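Local coordinates for ABC transporter substrate-binding protein (Staphylococcus aureus subsp. aureus NCTC 8325, PDB 3UN6) that binds zinc and probably serves as the extracytoplasmic substrate-binding component of an ABC-type import system whose natural cargo is not firmly established, at residues Ser47-Met52 with Lys245-Lys250; Pro63-Glu68 with Lys234-Ala239; Gly113-Asn118 with Ile215-Cys220; Phe131-Asp136 with Lys161-His166; His149-Glu154 with His301-Pro306. One frame throughout, in Å; residues are numbered along the deposited sequence. Where two conformers were deposited one is given.

Interaction 1: residues Ser47-Met52 with Lys245-Lys250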
# COMPACT_ATOMS: atom_id res chain seq x y z
N SER A 47 -3.19 1.01 -4.80
CA SER A 47 -3.51 -0.01 -5.78
C SER A 47 -4.08 0.56 -7.06
O SER A 47 -4.44 -0.21 -7.95
CB SER A 47 -4.53 -1.00 -5.17
OG SER A 47 -5.81 -0.41 -5.12
N ALA A 48 -4.16 1.89 -7.18
CA ALA A 48 -4.82 2.55 -8.30
C ALA A 48 -4.15 2.34 -9.66
O ALA A 48 -4.81 2.45 -10.68
CB ALA A 48 -4.94 4.05 -8.01
N ASN A 49 -2.85 2.03 -9.68
CA ASN A 49 -2.18 1.76 -10.96
C ASN A 49 -2.74 0.48 -11.61
O ASN A 49 -2.65 0.33 -12.80
CB ASN A 49 -0.66 1.68 -10.83
CG ASN A 49 0.03 1.80 -12.19
OD1 ASN A 49 -0.29 2.68 -12.97
ND2 ASN A 49 0.97 0.92 -12.46
N LEU A 50 -3.30 -0.42 -10.82
CA LEU A 50 -3.96 -1.61 -11.38
C LEU A 50 -5.21 -1.21 -12.18
O LEU A 50 -5.50 -1.82 -13.22
CB LEU A 50 -4.36 -2.60 -10.29
CG LEU A 50 -3.24 -3.40 -9.63
CD1 LEU A 50 -3.81 -4.22 -8.49
CD2 LEU A 50 -2.56 -4.27 -10.66
N MSE A 51 -5.93 -0.18 -11.69
CA MSE A 51 -7.13 0.31 -12.37
C MSE A 51 -6.71 0.92 -13.71
O MSE A 51 -7.33 0.70 -14.76
CB MSE A 51 -7.86 1.40 -11.56
CG MSE A 51 -8.10 1.18 -10.02
SE MSE A 51 -9.08 -0.38 -9.44
CE MSE A 51 -7.58 -1.66 -9.25
N MSE A 52 -5.64 1.71 -13.68
CA MSE A 52 -5.13 2.30 -14.91
C MSE A 52 -4.71 1.21 -15.90
O MSE A 52 -5.01 1.32 -17.10
CB MSE A 52 -3.95 3.23 -14.64
CG MSE A 52 -3.42 3.85 -15.86
SE MSE A 52 -4.72 5.13 -16.68
CE MSE A 52 -4.03 5.03 -18.47
N LYS A 245 3.75 -0.86 -16.24
CA LYS A 245 4.82 0.14 -16.28
C LYS A 245 4.36 1.40 -17.03
O LYS A 245 4.52 2.52 -16.54
CB LYS A 245 6.08 -0.46 -16.89
CG LYS A 245 7.24 0.50 -16.97
CD LYS A 245 8.52 -0.26 -17.26
CE LYS A 245 9.71 0.68 -17.31
NZ LYS A 245 10.97 -0.09 -17.54
N LYS A 246 3.79 1.21 -18.21
CA LYS A 246 3.25 2.31 -19.01
C LYS A 246 2.22 3.10 -18.18
O LYS A 246 2.23 4.34 -18.15
CB LYS A 246 2.57 1.78 -20.27
CG LYS A 246 3.47 1.00 -21.24
CD LYS A 246 2.68 0.55 -22.49
CE LYS A 246 3.51 -0.30 -23.46
NZ LYS A 246 4.73 0.40 -23.95
N SER A 247 1.33 2.36 -17.48
CA SER A 247 0.27 2.96 -16.67
C SER A 247 0.83 3.84 -15.56
O SER A 247 0.28 4.92 -15.27
CB SER A 247 -0.63 1.87 -16.06
OG SER A 247 -1.34 1.19 -17.08
N GLY A 248 1.92 3.38 -14.97
CA GLY A 248 2.58 4.10 -13.89
C GLY A 248 2.98 5.50 -14.26
O GLY A 248 2.87 6.41 -13.45
N PHE A 249 3.41 5.68 -15.50
CA PHE A 249 3.78 7.01 -15.99
C PHE A 249 2.56 7.83 -16.38
O PHE A 249 2.54 9.03 -16.16
CB PHE A 249 4.79 6.90 -17.13
CG PHE A 249 6.13 6.38 -16.68
CD1 PHE A 249 7.04 7.22 -16.06
CD2 PHE A 249 6.48 5.04 -16.85
CE1 PHE A 249 8.28 6.74 -15.62
CE2 PHE A 249 7.71 4.55 -16.42
CZ PHE A 249 8.61 5.41 -15.80
N LYS A 250 1.54 7.20 -16.95
CA LYS A 250 0.27 7.90 -17.23
C LYS A 250 -0.32 8.52 -15.94
O LYS A 250 -0.92 9.60 -15.97
CB LYS A 250 -0.78 6.92 -17.79
CG LYS A 250 -0.89 6.83 -19.27
CD LYS A 250 -1.48 8.12 -19.86
CE LYS A 250 -1.93 7.93 -21.29
NZ LYS A 250 -0.87 7.30 -22.12
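Asn49 and Met52, one turn apart on helix 48-58, both swing CG opposite the backbone N (chi1 -163° and -179°), which carries an amide and a selenomethionine chain onto the last turn of helix 234-250. The Asn49 amide lies against the Ser247-Gly248 peptide, with OD1 3.1 Å from Ser247 C. It sits close over Gly248, Asn49 CG being 3.8 Å from Gly248 CA. Although Asn49 OD1 is also 3.1 Å from Gly248 N, the angle is too poor for a hydrogen bond; the amide is anchored instead through ND2 to Tyr244 O. Helix 48-58 is the connection of a beta-alpha-beta crossover between the parallel strands 36-41 and 66-71, in the five-stranded lobe of this PBP-clan protein; the axes of turns 48-52 and 245-250 approach to 8.7 Å at 107°. Packing is tight where Met52 CG meets Ser247 CB at 3.4 Å, while Ser247 OG turns back to bond Asp243 O in its own helix. Met52 bends about CB-CG, then runs on nearly extended through SE to put CE 3.7 Å from Lys250 CG. The lysine methylenes carry this outer part of the contact, and the rest of the side chain leads away from it.

Interaction 2: residues Pro63-Glu68 with Lys234-Ala239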
# COMPACT_ATOMS: atom_id res chain seq x y z
N PRO A 63 -5.99 -7.71 -26.69
CA PRO A 63 -5.10 -7.74 -25.55
C PRO A 63 -4.47 -9.12 -25.39
O PRO A 63 -5.09 -10.13 -25.74
CB PRO A 63 -6.03 -7.42 -24.37
CG PRO A 63 -7.37 -7.83 -24.82
CD PRO A 63 -7.41 -7.59 -26.29
N LYS A 64 -3.26 -9.15 -24.84
CA LYS A 64 -2.51 -10.40 -24.67
C LYS A 64 -2.97 -11.29 -23.49
O LYS A 64 -2.55 -12.44 -23.39
CB LYS A 64 -1.01 -10.09 -24.55
CG LYS A 64 -0.44 -9.43 -25.80
CD LYS A 64 1.05 -9.18 -25.70
CE LYS A 64 1.59 -8.59 -27.00
NZ LYS A 64 3.06 -8.37 -26.94
N TYR A 65 -3.83 -10.76 -22.63
CA TYR A 65 -4.34 -11.48 -21.46
C TYR A 65 -5.61 -10.76 -21.02
O TYR A 65 -5.96 -9.71 -21.57
CB TYR A 65 -3.30 -11.47 -20.32
CG TYR A 65 -2.90 -10.06 -19.89
CD1 TYR A 65 -3.45 -9.46 -18.78
CD2 TYR A 65 -2.00 -9.31 -20.66
CE1 TYR A 65 -3.09 -8.14 -18.42
CE2 TYR A 65 -1.66 -8.01 -20.32
CZ TYR A 65 -2.20 -7.43 -19.21
OH TYR A 65 -1.84 -6.14 -18.91
N LYS A 66 -6.32 -11.35 -20.06
CA LYS A 66 -7.49 -10.73 -19.46
C LYS A 66 -7.10 -10.44 -18.01
O LYS A 66 -6.46 -11.27 -17.34
CB LYS A 66 -8.70 -11.64 -19.47
CG LYS A 66 -9.18 -12.02 -20.84
CD LYS A 66 -10.43 -12.88 -20.75
CE LYS A 66 -10.83 -13.41 -22.11
NZ LYS A 66 -12.01 -14.31 -22.05
N LEU A 67 -7.48 -9.27 -17.53
CA LEU A 67 -7.17 -8.85 -16.18
C LEU A 67 -8.45 -8.76 -15.38
O LEU A 67 -9.36 -7.99 -15.71
CB LEU A 67 -6.44 -7.50 -16.21
CG LEU A 67 -5.99 -6.87 -14.89
CD1 LEU A 67 -5.12 -7.84 -14.08
CD2 LEU A 67 -5.24 -5.59 -15.18
N GLU A 68 -8.55 -9.59 -14.34
CA GLU A 68 -9.69 -9.55 -13.44
C GLU A 68 -9.20 -9.00 -12.12
O GLU A 68 -8.27 -9.55 -11.52
CB GLU A 68 -10.31 -10.94 -13.25
CG GLU A 68 -11.33 -10.98 -12.10
CD GLU A 68 -12.14 -12.27 -12.04
OE1 GLU A 68 -12.78 -12.51 -10.98
OE2 GLU A 68 -12.14 -13.04 -13.03
N LYS A 234 5.48 -16.70 -18.59
CA LYS A 234 6.36 -15.53 -18.60
C LYS A 234 6.00 -14.47 -19.63
O LYS A 234 6.12 -13.29 -19.34
CB LYS A 234 7.83 -15.91 -18.67
CG LYS A 234 8.25 -16.57 -19.92
CD LYS A 234 9.66 -17.17 -19.79
CE LYS A 234 9.71 -18.31 -18.76
NZ LYS A 234 10.96 -19.10 -18.87
N ASP A 235 5.56 -14.89 -20.81
CA ASP A 235 5.15 -13.94 -21.85
C ASP A 235 3.96 -13.10 -21.36
O ASP A 235 3.91 -11.90 -21.56
CB ASP A 235 4.82 -14.66 -23.17
CG ASP A 235 3.70 -15.68 -23.02
OD1 ASP A 235 3.44 -16.16 -21.88
OD2 ASP A 235 3.07 -16.02 -24.05
N VAL A 236 3.00 -13.77 -20.72
CA VAL A 236 1.82 -13.10 -20.20
C VAL A 236 2.21 -12.20 -19.02
O VAL A 236 1.73 -11.07 -18.92
CB VAL A 236 0.73 -14.13 -19.84
CG1 VAL A 236 -0.42 -13.49 -19.11
CG2 VAL A 236 0.25 -14.84 -21.14
N ALA A 237 3.09 -12.70 -18.16
CA ALA A 237 3.57 -11.94 -17.00
C ALA A 237 4.29 -10.68 -17.48
O ALA A 237 4.07 -9.60 -16.96
CB ALA A 237 4.49 -12.79 -16.16
N GLN A 238 5.15 -10.84 -18.48
CA GLN A 238 5.88 -9.71 -19.03
C GLN A 238 4.93 -8.69 -19.67
O GLN A 238 5.11 -7.51 -19.49
CB GLN A 238 6.91 -10.18 -20.07
CG GLN A 238 7.79 -9.05 -20.61
CD GLN A 238 8.69 -8.44 -19.54
OE1 GLN A 238 9.61 -9.10 -19.04
NE2 GLN A 238 8.44 -7.16 -19.21
N ALA A 239 3.93 -9.14 -20.42
CA ALA A 239 2.96 -8.23 -21.05
C ALA A 239 2.22 -7.44 -19.96
O ALA A 239 2.09 -6.22 -20.04
CB ALA A 239 1.97 -9.00 -21.93
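The flat ring of Tyr65 leans on the Ala239 turn of helix 234-250 through CE2, which lies 3.9 Å from Ala239 C and 4.1 Å from Ala239 CB. Thr53 and Leu57 of helix 48-58 and Ile37 of strand 36-41 also touch the tyrosine. The residue stands just before strand 66-71, an outermost strand of the five-stranded mixed sheet, so the contact fastens the start of an edge strand to the N-terminal turns of a helix packed against the same lobe. Tyr65 chi1 is 58°, with CG between the backbone N and the carbonyl carbon; the ring is thereby directed along the helix toward its next turns, and OH reaches a hydrogen bond with Asp243 OD2. No hydrogen bond links the two segments themselves. The Ala239 methyl is touched by both neighbours: besides the tyrosine ring, the extended aliphatic chain of Lys64 runs alongside, its CD 3.9 Å from Ala239 CB. The lysine is exposed, so this part of the contact lies at the protein surface. One turn back along the helix, Val236 takes up the base of the tyrosine side chain. Its CG1 branch, opposite the backbone N (chi1 172°), packs 3.7 Å from Tyr65 CB, while the other branch, CG2, comes to 4.3 Å from Lys64 O.

Interaction 3: residues Gly113-Asn118 with Ile215-Cys220. With ZN (zinc ion), chain B.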
# COMPACT_ATOMS: atom_id res chain seq x y z
N GLY A 113 3.58 -0.28 -6.01
CA GLY A 113 2.25 0.15 -6.40
C GLY A 113 2.19 1.68 -6.53
O GLY A 113 1.37 2.22 -7.25
N HIS A 114 3.11 2.38 -5.86
CA HIS A 114 3.04 3.82 -5.76
C HIS A 114 4.19 4.34 -4.90
O HIS A 114 4.98 3.56 -4.35
CB HIS A 114 1.81 4.13 -4.93
CG HIS A 114 1.95 3.58 -3.55
ND1 HIS A 114 2.28 4.37 -2.47
CD2 HIS A 114 2.00 2.30 -3.11
CE1 HIS A 114 2.44 3.60 -1.41
NE2 HIS A 114 2.28 2.34 -1.77
N HIS A 115 4.27 5.66 -4.79
CA HIS A 115 5.18 6.33 -3.84
C HIS A 115 4.28 7.19 -2.95
O HIS A 115 3.29 7.75 -3.42
CB HIS A 115 6.23 7.22 -4.51
CG HIS A 115 7.21 6.46 -5.35
ND1 HIS A 115 8.39 5.96 -4.84
CD2 HIS A 115 7.19 6.11 -6.65
CE1 HIS A 115 9.05 5.34 -5.80
NE2 HIS A 115 8.34 5.42 -6.91
N GLU A 116 4.62 7.25 -1.66
CA GLU A 116 3.91 8.06 -0.67
C GLU A 116 2.44 7.67 -0.48
O GLU A 116 2.13 6.46 -0.44
CB GLU A 116 4.07 9.57 -0.99
CG GLU A 116 5.53 9.98 -1.07
CD GLU A 116 6.32 9.81 0.25
OE1 GLU A 116 7.53 10.16 0.25
OE2 GLU A 116 5.76 9.36 1.28
N GLY A 117 1.56 8.64 -0.28
CA GLY A 117 0.14 8.35 -0.10
C GLY A 117 -0.30 7.81 1.26
O GLY A 117 -1.43 7.30 1.40
N ASN A 118 0.57 7.88 2.26
CA ASN A 118 0.25 7.44 3.64
C ASN A 118 0.04 8.63 4.58
O ASN A 118 0.64 9.69 4.40
CB ASN A 118 1.37 6.53 4.21
CG ASN A 118 1.23 5.08 3.76
OD1 ASN A 118 0.12 4.56 3.67
ND2 ASN A 118 2.37 4.40 3.50
N ILE A 215 9.07 9.36 7.26
CA ILE A 215 10.10 8.55 6.61
C ILE A 215 9.95 8.82 5.12
O ILE A 215 9.10 8.23 4.46
CB ILE A 215 9.99 7.01 6.87
CG1 ILE A 215 9.89 6.69 8.35
CG2 ILE A 215 11.22 6.31 6.33
CD1 ILE A 215 9.59 5.18 8.66
N PRO A 216 10.75 9.73 4.58
CA PRO A 216 10.65 10.06 3.17
C PRO A 216 10.71 8.85 2.23
O PRO A 216 11.62 8.02 2.31
CB PRO A 216 11.85 10.96 2.94
CG PRO A 216 12.07 11.60 4.27
CD PRO A 216 11.79 10.53 5.25
N ASP A 217 9.71 8.77 1.36
CA ASP A 217 9.57 7.72 0.35
C ASP A 217 9.70 6.29 0.90
O ASP A 217 10.37 5.44 0.32
CB ASP A 217 10.54 7.95 -0.82
CG ASP A 217 10.21 7.04 -2.06
OD1 ASP A 217 9.04 6.59 -2.22
OD2 ASP A 217 11.14 6.78 -2.86
N ALA A 218 9.08 6.05 2.05
CA ALA A 218 9.04 4.72 2.60
C ALA A 218 8.19 3.85 1.68
O ALA A 218 7.08 4.22 1.32
CB ALA A 218 8.43 4.74 4.01
N TYR A 219 8.69 2.69 1.29
CA TYR A 219 7.89 1.83 0.47
C TYR A 219 6.72 1.30 1.32
O TYR A 219 6.86 1.09 2.54
CB TYR A 219 8.70 0.66 -0.09
CG TYR A 219 9.76 1.01 -1.11
CD1 TYR A 219 9.77 2.25 -1.77
CD2 TYR A 219 10.68 0.05 -1.50
CE1 TYR A 219 10.73 2.53 -2.74
CE2 TYR A 219 11.62 0.32 -2.48
CZ TYR A 219 11.65 1.56 -3.10
OH TYR A 219 12.59 1.81 -4.06
N CYS A 220 5.55 1.15 0.68
CA CYS A 220 4.38 0.61 1.35
C CYS A 220 3.82 -0.61 0.60
O CYS A 220 4.01 -1.72 1.02
CB CYS A 220 3.31 1.69 1.54
SG CYS A 220 1.91 1.12 2.55
ZN ZN B . 0.10 0.58 1.08
O HOH W 1 5.43 1.53 -2.35
O HOH W 2 6.82 7.92 3.38
O HOH W 3 7.06 5.89 -0.96
O HOH W 4 4.70 5.66 3.24
O HOH W 5 -1.73 0.41 2.61
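Cys220 SG is gripped by two partners: zinc at 2.4 Å and Asn118 ND2 at 3.4 Å. The N-H to sulfur bond is nearly straight (173°) and lies in the amide plane, whose rotation is fixed by Asn118 OD1 bonding His149 NE2. The sulfur would probably be left a weaker electron donor to the metal. His46, Cys221 and a water complete the zinc site. His114 stacks on His46, bonds Cys221 N through NE2, and turns its ring edge to Cys220, with NE2 3.5 Å from CB. Farther out, His115 ND1 donates to the syn side of Asp217 OD1 (2.8 Å, 166°), ring and carboxylate planes 45° apart. Glu116 OE1 accepts from Asp217 N at 2.8 Å, pinning the type II turn Ile215-Ala218. A water joins His114 O to Cys220 N. Strand 112-122 supplies one side; the loop opposite leads from strand 206-210 of the six-stranded sheet to strand 221-225 of the five-stranded one, with helices 148-159 and 288-300 packed against it.

Interaction 4: residues Phe131-Asp136 with Lys161-His166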
# COMPACT_ATOMS: atom_id res chain seq x y z
N PHE A 131 0.96 14.99 22.54
CA PHE A 131 1.60 13.74 22.94
C PHE A 131 2.72 13.92 23.97
O PHE A 131 3.63 14.72 23.78
CB PHE A 131 2.11 12.99 21.71
CG PHE A 131 1.02 12.62 20.73
CD1 PHE A 131 0.29 11.45 20.91
CD2 PHE A 131 0.73 13.42 19.65
CE1 PHE A 131 -0.72 11.10 20.02
CE2 PHE A 131 -0.27 13.07 18.74
CZ PHE A 131 -0.99 11.91 18.93
N ASN A 132 2.64 13.15 25.06
CA ASN A 132 3.63 13.21 26.13
C ASN A 132 3.74 11.87 26.85
O ASN A 132 2.97 10.94 26.58
CB ASN A 132 3.24 14.31 27.11
CG ASN A 132 1.88 14.07 27.74
OD1 ASN A 132 1.67 13.09 28.46
ND2 ASN A 132 0.94 15.00 27.51
N ASN A 133 4.70 11.77 27.77
CA ASN A 133 4.93 10.54 28.54
C ASN A 133 4.26 10.56 29.91
O ASN A 133 4.39 9.61 30.68
CB ASN A 133 6.43 10.39 28.79
CG ASN A 133 7.19 10.19 27.53
OD1 ASN A 133 6.87 9.30 26.73
ND2 ASN A 133 8.21 11.00 27.32
N ASN A 134 3.54 11.65 30.16
CA ASN A 134 2.95 11.94 31.47
C ASN A 134 1.71 11.14 31.85
O ASN A 134 1.54 10.78 33.01
CB ASN A 134 2.61 13.44 31.53
CG ASN A 134 3.75 14.33 31.01
OD1 ASN A 134 4.89 13.89 30.88
ND2 ASN A 134 3.43 15.59 30.69
N GLY A 135 0.84 10.88 30.88
CA GLY A 135 -0.41 10.18 31.16
C GLY A 135 -0.52 8.79 30.57
O GLY A 135 0.47 8.06 30.43
N ASP A 136 -1.75 8.43 30.21
CA ASP A 136 -2.05 7.13 29.66
C ASP A 136 -1.55 6.97 28.24
O ASP A 136 -1.27 7.93 27.53
CB ASP A 136 -3.55 6.82 29.70
CG ASP A 136 -4.12 6.82 31.10
OD1 ASP A 136 -3.69 7.67 31.92
OD2 ASP A 136 -5.02 5.99 31.38
N LYS A 161 9.99 11.95 20.83
CA LYS A 161 10.66 11.56 22.08
C LYS A 161 9.71 10.93 23.11
O LYS A 161 9.85 11.14 24.30
CB LYS A 161 11.42 12.75 22.68
CG LYS A 161 12.48 13.35 21.77
CD LYS A 161 13.29 14.42 22.48
CE LYS A 161 14.40 14.97 21.58
NZ LYS A 161 15.26 16.02 22.28
N ILE A 162 8.74 10.15 22.63
CA ILE A 162 7.77 9.44 23.49
C ILE A 162 8.36 8.04 23.79
O ILE A 162 8.99 7.42 22.93
CB ILE A 162 6.39 9.41 22.80
CG1 ILE A 162 5.81 10.83 22.70
CG2 ILE A 162 5.41 8.47 23.51
CD1 ILE A 162 5.48 11.45 23.99
N LYS A 163 8.18 7.56 25.01
CA LYS A 163 8.75 6.27 25.42
C LYS A 163 8.14 5.08 24.69
O LYS A 163 6.94 5.08 24.36
CB LYS A 163 8.66 6.06 26.95
CG LYS A 163 7.25 5.90 27.49
CD LYS A 163 7.22 6.02 29.02
CE LYS A 163 5.81 5.82 29.54
NZ LYS A 163 5.75 6.05 31.02
N PRO A 164 8.97 4.05 24.42
CA PRO A 164 8.53 2.84 23.77
C PRO A 164 7.39 2.23 24.56
O PRO A 164 7.42 2.25 25.79
CB PRO A 164 9.76 1.92 23.83
CG PRO A 164 10.88 2.76 24.22
CD PRO A 164 10.38 3.99 24.84
N GLY A 165 6.39 1.72 23.86
CA GLY A 165 5.22 1.14 24.51
C GLY A 165 4.18 2.17 24.90
O GLY A 165 3.13 1.81 25.41
N HIS A 166 4.44 3.46 24.68
CA HIS A 166 3.42 4.46 25.06
C HIS A 166 2.42 4.68 23.91
O HIS A 166 1.43 5.38 24.06
CB HIS A 166 4.04 5.76 25.59
CG HIS A 166 3.18 6.47 26.59
ND1 HIS A 166 2.65 7.73 26.38
CD2 HIS A 166 2.74 6.09 27.82
CE1 HIS A 166 1.93 8.09 27.43
NE2 HIS A 166 1.96 7.11 28.31
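Asn133, His166 and Ile162 carry this meeting of two loops at one end of a beta-alpha-beta crossover, in which helix 148-159 connects the parallel strands 138-142 and 167-171. The Asn133 amide binds main chain before and after Ile162. Its OD1 accepts from Lys163 N at 2.8 Å in an almost straight bond (169°), the donor tilted somewhat from the carbonyl plane, while ND2 gives a weak, long bond of 3.4 Å to Lys161 O. It thereby braces the backbone between the Schellman motif that ends the helix at Lys161 and the type II turn Lys163-His166. His166 answers from the other loop. With CG opposite the backbone N (chi1 -150°), its ring reaches in among the carbonyls of 131-136, and NE2 donates to Gly135 O at 2.8 Å. That oxygen lies in the imidazole plane, although the nitrogen stands well above the carbonyl plane rather than on a lone pair. His166 CE1 also lies 3.2 Å from both Asn132 O and Asp136 O; this cluster of carbonyls would probably favour a protonated, positive ring. An Asx turn shapes the same loop: Asn132 OD1 accepts from Asn134 N at 2.9 Å. Ile162 slides past Asn133 in the opposite direction and ends with CD1 only 3.3 Å from Asn132 CA.

Interaction 5: residues His149-Glu154 with His301-Pro306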
# COMPACT_ATOMS: atom_id res chain seq x y z
N HIS A 149 2.87 1.40 8.04
CA HIS A 149 2.10 2.25 8.96
C HIS A 149 2.60 2.09 10.38
O HIS A 149 2.81 3.08 11.07
CB HIS A 149 0.62 1.92 8.81
CG HIS A 149 0.18 1.93 7.39
ND1 HIS A 149 0.17 0.79 6.61
CD2 HIS A 149 -0.13 2.96 6.57
CE1 HIS A 149 -0.19 1.12 5.38
NE2 HIS A 149 -0.39 2.42 5.33
N TYR A 150 2.80 0.84 10.82
CA TYR A 150 3.40 0.58 12.13
C TYR A 150 4.78 1.26 12.22
O TYR A 150 5.11 1.89 13.23
CB TYR A 150 3.58 -0.93 12.36
CG TYR A 150 4.41 -1.29 13.58
CD1 TYR A 150 5.74 -1.67 13.47
CD2 TYR A 150 3.86 -1.20 14.86
CE1 TYR A 150 6.49 -1.99 14.61
CE2 TYR A 150 4.58 -1.51 15.97
CZ TYR A 150 5.90 -1.90 15.85
OH TYR A 150 6.58 -2.20 17.00
N LEU A 151 5.59 1.12 11.18
CA LEU A 151 6.92 1.71 11.17
C LEU A 151 6.88 3.23 11.20
O LEU A 151 7.67 3.86 11.90
CB LEU A 151 7.71 1.24 9.93
CG LEU A 151 7.85 -0.29 9.81
CD1 LEU A 151 8.55 -0.66 8.49
CD2 LEU A 151 8.59 -0.89 11.01
N LEU A 152 5.97 3.83 10.45
CA LEU A 152 5.83 5.28 10.42
C LEU A 152 5.47 5.81 11.80
O LEU A 152 6.05 6.80 12.29
CB LEU A 152 4.75 5.70 9.41
CG LEU A 152 5.11 5.67 7.92
CD1 LEU A 152 3.85 5.73 7.05
CD2 LEU A 152 6.07 6.82 7.60
N LEU A 153 4.54 5.12 12.46
CA LEU A 153 4.10 5.53 13.77
C LEU A 153 5.19 5.40 14.82
O LEU A 153 5.34 6.29 15.66
CB LEU A 153 2.83 4.80 14.17
CG LEU A 153 1.52 5.33 13.58
CD1 LEU A 153 0.39 4.23 13.80
CD2 LEU A 153 1.15 6.63 14.23
N GLU A 154 5.95 4.32 14.76
CA GLU A 154 7.06 4.14 15.68
C GLU A 154 8.16 5.17 15.45
O GLU A 154 8.83 5.59 16.39
CB GLU A 154 7.63 2.72 15.57
CG GLU A 154 6.80 1.71 16.29
CD GLU A 154 6.86 1.90 17.77
OE1 GLU A 154 7.91 1.58 18.37
OE2 GLU A 154 5.86 2.36 18.37
N HIS A 301 12.78 -3.52 14.60
CA HIS A 301 11.64 -3.72 15.51
C HIS A 301 11.35 -5.20 15.78
O HIS A 301 10.29 -5.54 16.32
CB HIS A 301 10.39 -3.02 14.97
CG HIS A 301 10.50 -1.53 14.94
ND1 HIS A 301 10.85 -0.83 13.81
CD2 HIS A 301 10.33 -0.60 15.92
CE1 HIS A 301 10.89 0.46 14.08
NE2 HIS A 301 10.58 0.63 15.36
N HIS A 302 12.29 -6.08 15.44
CA HIS A 302 12.16 -7.51 15.65
C HIS A 302 10.87 -8.08 15.06
O HIS A 302 10.37 -9.09 15.55
CB HIS A 302 12.19 -7.84 17.15
CG HIS A 302 13.45 -7.41 17.83
ND1 HIS A 302 14.55 -8.24 17.94
CD2 HIS A 302 13.78 -6.27 18.47
CE1 HIS A 302 15.50 -7.62 18.60
NE2 HIS A 302 15.06 -6.42 18.94
N LEU A 303 10.33 -7.48 14.01
CA LEU A 303 9.08 -7.99 13.45
C LEU A 303 9.22 -9.46 13.00
O LEU A 303 8.43 -10.32 13.40
CB LEU A 303 8.57 -7.10 12.31
CG LEU A 303 8.14 -5.69 12.71
CD1 LEU A 303 7.53 -4.98 11.50
CD2 LEU A 303 7.14 -5.70 13.85
N PHE A 304 10.23 -9.74 12.18
CA PHE A 304 10.51 -11.09 11.68
C PHE A 304 11.83 -10.98 10.93
O PHE A 304 12.27 -9.85 10.69
CB PHE A 304 9.38 -11.61 10.75
CG PHE A 304 9.09 -10.72 9.57
CD1 PHE A 304 8.17 -9.68 9.67
CD2 PHE A 304 9.75 -10.91 8.35
CE1 PHE A 304 7.90 -8.85 8.59
CE2 PHE A 304 9.51 -10.07 7.27
CZ PHE A 304 8.57 -9.04 7.39
N ASN A 305 12.50 -12.08 10.60
CA ASN A 305 13.74 -11.93 9.83
C ASN A 305 13.35 -11.77 8.38
O ASN A 305 12.75 -12.69 7.80
CB ASN A 305 14.76 -13.05 10.01
CG ASN A 305 16.12 -12.68 9.40
OD1 ASN A 305 16.99 -12.13 10.09
ND2 ASN A 305 16.27 -12.88 8.09
N PRO A 306 13.67 -10.60 7.79
CA PRO A 306 13.25 -10.32 6.43
C PRO A 306 14.05 -11.09 5.38
O PRO A 306 15.22 -11.43 5.61
CB PRO A 306 13.49 -8.80 6.29
CG PRO A 306 14.61 -8.51 7.20
CD PRO A 306 14.53 -9.52 8.33
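Tyr150 and His301 form a T-shaped aromatic pair, the tyrosine presenting its edge to the imidazole face with centroids 5.6 Å apart and planes at 77°. The tyrosine is extended from its helix by a chi1 of 170°, which takes CE1 to within 4.0 Å of His301 CG. Apolar contacts continue from the same atom: Tyr150 CE1 lies 3.8 Å from Leu303 CD2, the two side chains passing in opposite directions. Leu151 joins in through one branch, with CD2 4.3 Å from Leu303 CD1 and 3.6 Å from His301 ND1. The imidazole and Leu303 thus receive two consecutive residues of helix 148-159. His301 is where helix 288-300 gives out, in a Schellman motif whose positive-phi residue is His302, and farther along the loop Phe304 packs on helix 94-102. Polar groups meet here without bonding across the contact. His301 ND1 donates back to Leu297 O, which sets the ring orientation, whereas NE2 is buried against the methylenes of Glu154, 3.6 Å from CB, and has no partner in the model. This setting would favour a neutral imidazole with its proton on ND1. The Glu154 carboxylate, its plane steeply inclined to the imidazole, is engaged by Tyr169 OH and Arg157; its OE1 stays 4.1 Å from His301 NE2.

Interactions 1 and 2 share helix 234-250 and the crossover of helix 48-58 into strand 66-71; their centres are about 15 Å apart, and Leu50 touches Leu67. Both belong to the lobe built on the five-stranded sheet. Interaction 4 lies on the other side of the chain's centre, about 50 Å from interaction 2 between centres, at the far end of the six-stranded lobe. Interaction 3 holds the zinc site where the chain passes from one sheet to the other, consistent with the cleft site of a two-lobed binding protein; it touches interaction 1 through Gly113 and interaction 5 through His149. Along the chain, contacts 1 to 4 nest successively inside one another, while interaction 5 crosses all four, bringing the chain's later part back onto helix 148-159.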